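Local coordinates for protein carbon monoxide oxidation system transcription regulator CooA-1 (Carboxydothermus hydrogenoformans, PDB 2HKX) that binds heme and carbon monoxide and probably acts as a CO-sensing, DNA-binding transcription factor of the CRP family, at residues L48-K53 with D77-H82; R56-L61 with L70-A75; D139-L144 with S186-D191. The protein carries 2 engineered substitutions. All coordinates share one frame; numbering follows the deposited sequence.

Contact 1 of 3, residues L48-K53 with D77-H82; sequences LVFLVK and DIFCTH. With HEM (protoporphyrin IX containing Fe), chain C.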
# COMPACT_ATOMS: atom_id res chain seq x y z
N LEU A 48 8.54 13.91 8.22
CA LEU A 48 9.57 13.77 7.20
C LEU A 48 9.12 12.81 6.10
O LEU A 48 8.23 11.99 6.30
CB LEU A 48 10.85 13.20 7.84
CG LEU A 48 11.39 13.83 9.14
CD1 LEU A 48 12.65 13.11 9.64
CD2 LEU A 48 11.68 15.32 8.95
N VAL A 49 9.75 12.93 4.94
CA VAL A 49 9.75 11.87 3.94
C VAL A 49 11.16 11.28 3.86
O VAL A 49 12.15 12.01 3.91
CB VAL A 49 9.28 12.36 2.56
CG1 VAL A 49 9.44 11.27 1.50
CG2 VAL A 49 7.83 12.82 2.62
N PHE A 50 11.25 9.95 3.79
CA PHE A 50 12.54 9.32 3.75
C PHE A 50 12.58 8.19 2.73
O PHE A 50 11.56 7.55 2.43
CB PHE A 50 12.96 8.82 5.15
CG PHE A 50 12.18 7.61 5.65
CD1 PHE A 50 12.62 6.32 5.39
CD2 PHE A 50 11.00 7.78 6.39
CE1 PHE A 50 11.89 5.19 5.85
CE2 PHE A 50 10.26 6.67 6.87
CZ PHE A 50 10.70 5.38 6.60
N LEU A 51 13.77 7.95 2.19
CA LEU A 51 13.97 6.72 1.43
C LEU A 51 15.14 5.91 1.94
O LEU A 51 16.12 6.47 2.41
CB LEU A 51 14.08 6.95 -0.08
CG LEU A 51 15.16 7.80 -0.70
CD1 LEU A 51 15.57 7.11 -1.97
CD2 LEU A 51 14.59 9.16 -0.98
N VAL A 52 14.99 4.59 1.88
CA VAL A 52 16.03 3.65 2.25
C VAL A 52 17.11 3.68 1.16
O VAL A 52 16.84 3.41 -0.02
CB VAL A 52 15.43 2.22 2.46
CG1 VAL A 52 16.40 1.32 3.22
CG2 VAL A 52 14.14 2.33 3.22
N LYS A 53 18.31 4.10 1.56
CA LYS A 53 19.46 4.12 0.67
C LYS A 53 20.06 2.72 0.65
O LYS A 53 20.40 2.18 -0.41
CB LYS A 53 20.48 5.17 1.13
CG LYS A 53 21.77 5.25 0.31
CD LYS A 53 22.66 6.38 0.77
CE LYS A 53 24.04 6.34 0.11
NZ LYS A 53 24.94 7.39 0.69
N ASP A 77 12.87 2.21 -1.80
CA ASP A 77 11.52 2.47 -1.30
C ASP A 77 11.47 3.74 -0.47
O ASP A 77 12.47 4.17 0.06
CB ASP A 77 10.98 1.29 -0.48
CG ASP A 77 10.76 0.04 -1.33
OD1 ASP A 77 10.81 -1.06 -0.76
OD2 ASP A 77 10.54 0.16 -2.56
N ILE A 78 10.27 4.30 -0.38
CA ILE A 78 10.04 5.60 0.18
C ILE A 78 8.84 5.56 1.15
O ILE A 78 7.93 4.72 1.01
CB ILE A 78 9.97 6.68 -0.96
CG1 ILE A 78 10.15 8.10 -0.41
CG2 ILE A 78 8.73 6.52 -1.84
CD1 ILE A 78 10.53 9.13 -1.46
N PHE A 79 8.90 6.39 2.20
CA PHE A 79 7.86 6.41 3.23
C PHE A 79 7.83 7.78 3.91
O PHE A 79 8.59 8.67 3.56
CB PHE A 79 8.07 5.27 4.26
CG PHE A 79 6.76 4.60 4.73
CD1 PHE A 79 6.01 3.80 3.87
CD2 PHE A 79 6.30 4.80 6.03
CE1 PHE A 79 4.82 3.21 4.28
CE2 PHE A 79 5.09 4.20 6.47
CZ PHE A 79 4.35 3.41 5.60
N CYS A 80 6.91 7.94 4.86
CA CYS A 80 6.80 9.16 5.64
C CYS A 80 6.87 8.83 7.13
O CYS A 80 7.05 7.65 7.53
CB CYS A 80 5.49 9.88 5.29
SG CYS A 80 4.00 8.99 5.90
N THR A 81 6.75 9.85 7.97
CA THR A 81 6.77 9.69 9.42
C THR A 81 5.44 10.09 10.06
O THR A 81 5.30 10.03 11.27
CB THR A 81 7.95 10.48 10.09
OG1 THR A 81 7.74 11.89 9.93
CG2 THR A 81 9.31 10.08 9.51
N HIS A 82 4.46 10.49 9.27
CA HIS A 82 3.19 10.91 9.87
C HIS A 82 2.20 9.77 9.91
O HIS A 82 1.02 9.95 9.61
CB HIS A 82 2.60 12.10 9.14
CG HIS A 82 2.65 11.95 7.67
ND1 HIS A 82 3.68 12.45 6.91
CD2 HIS A 82 1.84 11.29 6.82
CE1 HIS A 82 3.47 12.14 5.64
NE2 HIS A 82 2.36 11.42 5.57
CHA HEM C . -0.98 9.53 6.00
CHB HEM C . 2.19 7.05 3.32
CHC HEM C . 4.16 11.21 1.67
CHD HEM C . 0.43 13.60 3.57
C1A HEM C . -0.30 8.46 5.48
C2A HEM C . -0.46 7.06 5.80
C3A HEM C . 0.40 6.38 5.05
C4A HEM C . 1.17 7.32 4.24
CMA HEM C . 0.58 4.85 5.04
CAA HEM C . -1.47 6.47 6.83
CBA HEM C . -1.55 7.40 8.07
CGA HEM C . -1.63 6.71 9.42
O1A HEM C . -2.70 6.77 10.05
O2A HEM C . -0.63 6.12 9.91
C1B HEM C . 2.99 7.96 2.64
C2B HEM C . 4.04 7.62 1.69
C3B HEM C . 4.58 8.76 1.23
C4B HEM C . 3.90 9.87 1.87
CMB HEM C . 4.45 6.18 1.29
CAB HEM C . 5.73 8.92 0.21
CBB HEM C . 5.72 8.25 -0.96
C1C HEM C . 3.31 12.24 1.98
C2C HEM C . 3.40 13.63 1.54
C3C HEM C . 2.37 14.30 2.06
C4C HEM C . 1.59 13.34 2.86
CMC HEM C . 4.48 14.24 0.62
CAC HEM C . 2.07 15.80 1.84
CBC HEM C . 1.85 16.63 2.89
C1D HEM C . -0.23 12.72 4.42
C2D HEM C . -1.32 13.17 5.27
C3D HEM C . -1.78 11.93 6.06
C4D HEM C . -0.93 10.84 5.56
CMD HEM C . -1.84 14.62 5.34
CAD HEM C . -2.93 11.88 7.13
CBD HEM C . -2.65 12.63 8.46
CGD HEM C . -3.43 13.94 8.74
O1D HEM C . -4.53 13.95 9.36
O2D HEM C . -2.94 15.04 8.36
NA HEM C . 0.72 8.57 4.56
NB HEM C . 2.96 9.35 2.72
NC HEM C . 2.19 12.10 2.77
ND HEM C . -0.02 11.34 4.60
FE HEM C . 1.52 10.29 3.68
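Phe50 and Phe79 centre this antiparallel strand pair and bond to each other twice. Phe50 N donates to Phe79 O at 3.0 Å, and Phe79 N to Phe50 O at 2.9 Å. Their side chains point the same way. One face of the Phe50 ring covers Phe79 CA, and CZ lies 3.5 Å from Phe79 CB; Cys80 O meets the ring at its edge. On the other face of the sheet Ile78 lies against both Val49 and Leu51, with Val49 CG1 3.8 Å from Ile78 CG1. Phe103 covers Val49 and Ile78; Cys80 lies there beside the heme. Toward Thr81 the pairing weakens: the bond from Thr81 N to Leu48 O is bent to 126°. The hydroxyl gives a second, straighter link. Thr81 OG1, between the backbone N and carbonyl carbon (chi1 66°), accepts from Leu48 N at 2.8 Å and also bonds to Arg46 O. At the other end Val52 bonds to the backbone of Asp77 and Gly76. Lys53 is exposed, and its NZ forms a salt bridge with Glu30. Beyond Thr81, His82 is an axial ligand, NE2 2.4 Å from the heme iron. Edge strand 78-80, paired with inner strand 48-54, leads to this ligand in a CRP-type cyclic-nucleotide-binding β-roll.

Contact 2 of 3, residues R56-L61 with L70-A75; sequences RVRVYL and LAILEA
This is a β-hairpin contact between strands 56-63 and 66-74 in the CRP-like, cupin-type β-roll. Strand 66-74 is an outermost strand of its four-stranded sheet within the chain. The strand axes run nearly antiparallel, at 162°. Val57 and Leu73 make a hydrogen-bonded pair, with Leu73 N to Val57 O at 2.6 Å. Val59 N donates to Ala71 O at 2.9 Å, almost straight. Val59 O then takes two donors, Leu70 N at 2.8 Å and, more weakly, Ala71 N. Two residues facing one make this a classic β bulge. Val57, Val59 and Leu73 share the apolar face. Leu73 CD1 touches both Val57 CG2 and Val59 CG2. Past the bulge, Leu70 CD1 presses on Leu61 CD1 at 3.5 Å, tighter than usual for two carbons. The second subunit covers this end, with its Phe137 on Leu61 and its Ile132 on Leu70. The other face carries Arg56, Arg58, Ile72 and Glu74. Ile72 CD1 lies against the Arg58 CG methylene at 3.7 Å. Arg58 NH1 lies over the centre of one face of the Tyr60 ring; NH2 forms a salt bridge with Glu67. Arg56 crosses Ile72 at a slant, its CG against Ile72 CG2. That CG is anti to the backbone N (chi1 -169°), and the chain is extended to NE. Gly168 O takes a bond from Arg56 NH1. Arg56 NE makes a salt bridge to the syn side of Glu74 OE2 at 3.1 Å, tilted 34° out of the carboxylate plane.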
# COMPACT_ATOMS: atom_id res chain seq x y z
N ARG A 56 17.14 -2.28 4.95
CA ARG A 56 15.84 -2.94 5.05
C ARG A 56 15.14 -2.50 6.32
O ARG A 56 15.65 -2.68 7.42
CB ARG A 56 16.07 -4.45 5.13
CG ARG A 56 14.84 -5.29 4.99
CD ARG A 56 15.27 -6.74 4.89
NE ARG A 56 14.25 -7.56 4.25
CZ ARG A 56 14.04 -8.84 4.52
NH1 ARG A 56 14.77 -9.45 5.44
NH2 ARG A 56 13.07 -9.51 3.89
N VAL A 57 13.96 -1.91 6.17
CA VAL A 57 13.19 -1.51 7.35
C VAL A 57 11.76 -2.08 7.34
O VAL A 57 11.19 -2.40 6.30
CB VAL A 57 13.25 0.03 7.66
CG1 VAL A 57 14.64 0.61 7.37
CG2 VAL A 57 12.22 0.81 6.90
N ARG A 58 11.20 -2.16 8.55
CA ARG A 58 9.99 -2.86 8.87
C ARG A 58 8.98 -1.80 9.35
O ARG A 58 9.29 -1.01 10.23
CB ARG A 58 10.35 -3.82 9.99
CG ARG A 58 9.36 -4.84 10.29
CD ARG A 58 9.67 -5.46 11.64
NE ARG A 58 8.40 -5.93 12.14
CZ ARG A 58 8.02 -5.96 13.40
NH1 ARG A 58 8.84 -5.55 14.37
NH2 ARG A 58 6.82 -6.43 13.67
N VAL A 59 7.79 -1.77 8.76
CA VAL A 59 6.77 -0.81 9.17
C VAL A 59 5.75 -1.66 9.86
O VAL A 59 5.31 -2.67 9.31
CB VAL A 59 6.15 -0.07 7.95
CG1 VAL A 59 5.01 0.84 8.40
CG2 VAL A 59 7.25 0.69 7.18
N TYR A 60 5.41 -1.31 11.09
CA TYR A 60 4.53 -2.16 11.83
C TYR A 60 3.68 -1.41 12.81
O TYR A 60 4.03 -0.33 13.28
CB TYR A 60 5.30 -3.32 12.50
CG TYR A 60 6.26 -2.88 13.62
CD1 TYR A 60 7.54 -2.47 13.32
CD2 TYR A 60 5.88 -2.94 14.95
CE1 TYR A 60 8.42 -2.11 14.29
CE2 TYR A 60 6.77 -2.56 15.96
CZ TYR A 60 8.04 -2.13 15.61
OH TYR A 60 8.98 -1.76 16.56
N LEU A 61 2.56 -2.03 13.13
CA LEU A 61 1.68 -1.55 14.18
C LEU A 61 2.04 -2.31 15.46
O LEU A 61 2.43 -3.47 15.35
CB LEU A 61 0.29 -1.95 13.75
CG LEU A 61 -0.54 -1.00 12.90
CD1 LEU A 61 0.15 0.22 12.29
CD2 LEU A 61 -1.50 -1.72 11.99
N LEU A 70 3.21 -4.41 8.56
CA LEU A 70 2.47 -3.92 7.39
C LEU A 70 3.29 -4.08 6.13
O LEU A 70 2.78 -4.45 5.07
CB LEU A 70 2.10 -2.43 7.54
CG LEU A 70 1.17 -2.10 8.72
CD1 LEU A 70 1.22 -0.63 9.07
CD2 LEU A 70 -0.27 -2.54 8.46
N ALA A 71 4.57 -3.74 6.23
CA ALA A 71 5.42 -3.72 5.06
C ALA A 71 6.89 -3.85 5.45
O ALA A 71 7.26 -3.56 6.58
CB ALA A 71 5.19 -2.45 4.25
N ILE A 72 7.69 -4.32 4.50
CA ILE A 72 9.15 -4.25 4.58
C ILE A 72 9.62 -3.29 3.48
O ILE A 72 9.19 -3.40 2.34
CB ILE A 72 9.81 -5.63 4.39
CG1 ILE A 72 9.32 -6.64 5.44
CG2 ILE A 72 11.32 -5.52 4.45
CD1 ILE A 72 9.22 -6.06 6.85
N LEU A 73 10.46 -2.32 3.85
CA LEU A 73 10.98 -1.34 2.89
C LEU A 73 12.40 -1.72 2.57
O LEU A 73 13.19 -1.98 3.48
CB LEU A 73 10.91 0.09 3.42
CG LEU A 73 9.53 0.55 3.92
CD1 LEU A 73 9.64 1.97 4.50
CD2 LEU A 73 8.49 0.46 2.82
N GLU A 74 12.69 -1.79 1.27
CA GLU A 74 14.01 -2.11 0.74
C GLU A 74 14.67 -0.86 0.15
O GLU A 74 14.04 0.19 0.04
CB GLU A 74 13.87 -3.18 -0.34
CG GLU A 74 13.19 -4.47 0.11
CD GLU A 74 14.13 -5.42 0.84
OE1 GLU A 74 15.36 -5.16 0.86
OE2 GLU A 74 13.66 -6.43 1.40
N ALA A 75 15.94 -0.97 -0.25
CA ALA A 75 16.64 0.14 -0.90
C ALA A 75 15.87 0.64 -2.14
O ALA A 75 15.50 -0.15 -3.02
CB ALA A 75 18.05 -0.27 -1.29

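Contact 3 of 3, residues D139-L144 with S186-D191; sequences DARLRL and SVLLND
Leu188 projects from helix 182-194 onto the first turn of helix 140-155, in the CRP-like DNA-binding domain. Helices 171-178 and 182-194 correspond to the helix-turn-helix, the second probably the DNA-recognition helix, as in CRP. The short helix segments cross at -65°, with axes 10.3 Å apart. Leu188 CD2 rests on Ala140 CB at 4.0 Å. Its other methyl, CD1, lies over one face of the Arg141 guanidinium, offset toward the rim and 3.8 Å from NH2. Leu144 and Leu188 lie alongside, pointing oppositely. Leu144 CD2 meets Leu188 CB and also Leu189 CD1, the latter at 3.6 Å. Ile174 and Leu178 of helix 171-178 pack on Leu144 as well. On the polar side the Arg141 chain runs extended to CD and then bends (chi3 -82°), which brings the guanidinium above Leu188. There the edge of the group faces Asp191, its plane only 6° from that of the carboxylate. NH2 makes a salt bridge to Asp191 OD1 at 3.5 Å. Phe217 also touches Arg141. Asp139 adds a long salt bridge to the same guanidinium, from OD2 to NH1. Asp139 is also the N-cap of helix 140-155. Its OD1 accepts from Leu142 N at 3.0 Å, in a nearly straight bond.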
# COMPACT_ATOMS: atom_id res chain seq x y z
N ASP A 139 -8.86 -17.48 6.60
CA ASP A 139 -8.18 -18.01 7.77
C ASP A 139 -6.68 -17.94 7.57
O ASP A 139 -6.22 -17.55 6.48
CB ASP A 139 -8.68 -19.43 8.13
CG ASP A 139 -8.44 -20.46 7.02
OD1 ASP A 139 -7.80 -20.16 6.01
OD2 ASP A 139 -8.93 -21.61 7.17
N ALA A 140 -5.89 -18.33 8.58
CA ALA A 140 -4.45 -18.11 8.50
C ALA A 140 -3.85 -18.89 7.34
O ALA A 140 -2.87 -18.46 6.75
CB ALA A 140 -3.77 -18.47 9.83
N ARG A 141 -4.45 -20.04 7.06
CA ARG A 141 -4.01 -20.98 6.05
C ARG A 141 -4.15 -20.38 4.65
O ARG A 141 -3.23 -20.40 3.85
CB ARG A 141 -4.88 -22.23 6.15
CG ARG A 141 -4.59 -23.31 5.11
CD ARG A 141 -5.52 -24.51 5.27
NE ARG A 141 -5.06 -25.42 6.32
CZ ARG A 141 -5.47 -25.37 7.59
NH1 ARG A 141 -6.36 -24.46 7.97
NH2 ARG A 141 -4.98 -26.24 8.48
N LEU A 142 -5.35 -19.86 4.37
CA LEU A 142 -5.62 -19.09 3.17
C LEU A 142 -4.78 -17.84 3.05
O LEU A 142 -4.34 -17.54 1.95
CB LEU A 142 -7.10 -18.76 3.04
CG LEU A 142 -7.96 -19.71 2.21
CD1 LEU A 142 -7.58 -21.16 2.36
CD2 LEU A 142 -9.41 -19.55 2.59
N ARG A 143 -4.52 -17.13 4.15
CA ARG A 143 -3.69 -15.89 4.05
C ARG A 143 -2.27 -16.24 3.71
O ARG A 143 -1.62 -15.52 2.97
CB ARG A 143 -3.74 -14.99 5.31
CG ARG A 143 -5.17 -14.62 5.63
CD ARG A 143 -5.32 -13.54 6.66
NE ARG A 143 -4.69 -13.84 7.95
CZ ARG A 143 -5.35 -14.18 9.04
NH1 ARG A 143 -6.67 -14.33 8.98
NH2 ARG A 143 -4.70 -14.39 10.17
N LEU A 144 -1.80 -17.37 4.23
CA LEU A 144 -0.45 -17.84 3.92
C LEU A 144 -0.36 -18.29 2.49
O LEU A 144 0.58 -17.94 1.81
CB LEU A 144 -0.01 -18.99 4.84
CG LEU A 144 1.38 -19.58 4.56
CD1 LEU A 144 2.50 -18.50 4.66
CD2 LEU A 144 1.71 -20.81 5.44
N SER A 186 4.31 -22.63 11.33
CA SER A 186 5.10 -23.84 11.26
C SER A 186 4.23 -25.04 10.84
O SER A 186 4.58 -25.77 9.91
CB SER A 186 5.81 -24.09 12.60
OG SER A 186 6.47 -25.35 12.55
N VAL A 187 3.09 -25.21 11.51
CA VAL A 187 2.09 -26.25 11.19
C VAL A 187 1.56 -26.16 9.75
O VAL A 187 1.43 -27.18 9.06
CB VAL A 187 0.90 -26.19 12.18
CG1 VAL A 187 -0.24 -27.13 11.75
CG2 VAL A 187 1.38 -26.55 13.63
N LEU A 188 1.27 -24.94 9.30
CA LEU A 188 0.73 -24.65 7.98
C LEU A 188 1.73 -24.94 6.85
O LEU A 188 1.39 -25.56 5.86
CB LEU A 188 0.25 -23.20 7.95
CG LEU A 188 -1.21 -22.77 8.23
CD1 LEU A 188 -2.15 -23.77 8.88
CD2 LEU A 188 -1.21 -21.47 8.96
N LEU A 189 2.97 -24.52 7.01
CA LEU A 189 4.05 -24.88 6.05
C LEU A 189 4.23 -26.40 5.92
O LEU A 189 4.44 -26.93 4.82
CB LEU A 189 5.39 -24.24 6.48
CG LEU A 189 5.91 -22.93 5.87
CD1 LEU A 189 4.96 -22.27 4.93
CD2 LEU A 189 6.43 -21.97 6.90
N ASN A 190 4.21 -27.08 7.05
CA ASN A 190 4.26 -28.56 7.08
C ASN A 190 3.09 -29.25 6.36
O ASN A 190 3.28 -30.23 5.65
CB ASN A 190 4.30 -29.03 8.51
CG ASN A 190 5.56 -29.78 8.84
OD1 ASN A 190 5.66 -31.01 8.61
ND2 ASN A 190 6.52 -29.07 9.41
N ASP A 191 1.88 -28.73 6.56
CA ASP A 191 0.71 -29.19 5.83
C ASP A 191 0.95 -29.05 4.34
O ASP A 191 0.71 -29.98 3.59
CB ASP A 191 -0.54 -28.38 6.22
CG ASP A 191 -0.98 -28.59 7.67
OD1 ASP A 191 -1.83 -27.80 8.11
OD2 ASP A 191 -0.53 -29.53 8.37

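How the contacts relate
Contacts 1 and 2 belong to one β-roll, with centres about 10 Å apart. The hairpin of contact 2 falls between the two segments of contact 1 in sequence. Phe79 joins them: its CB lies 3.7 Å from Leu73 CD1, and its CZ lies 3.9 Å from Val59 CG1. Contact 1 supplies an axial heme ligand. Contact 2 stands further off, the Leu61 side chain about 6 Å from the heme and that of Val59 about 12 Å from carbon monoxide. Contact 3 follows later in the chain, in the probable DNA-binding domain. Its centre is about 32 Å from that of contact 1 and 22 Å from that of contact 2, and it touches neither.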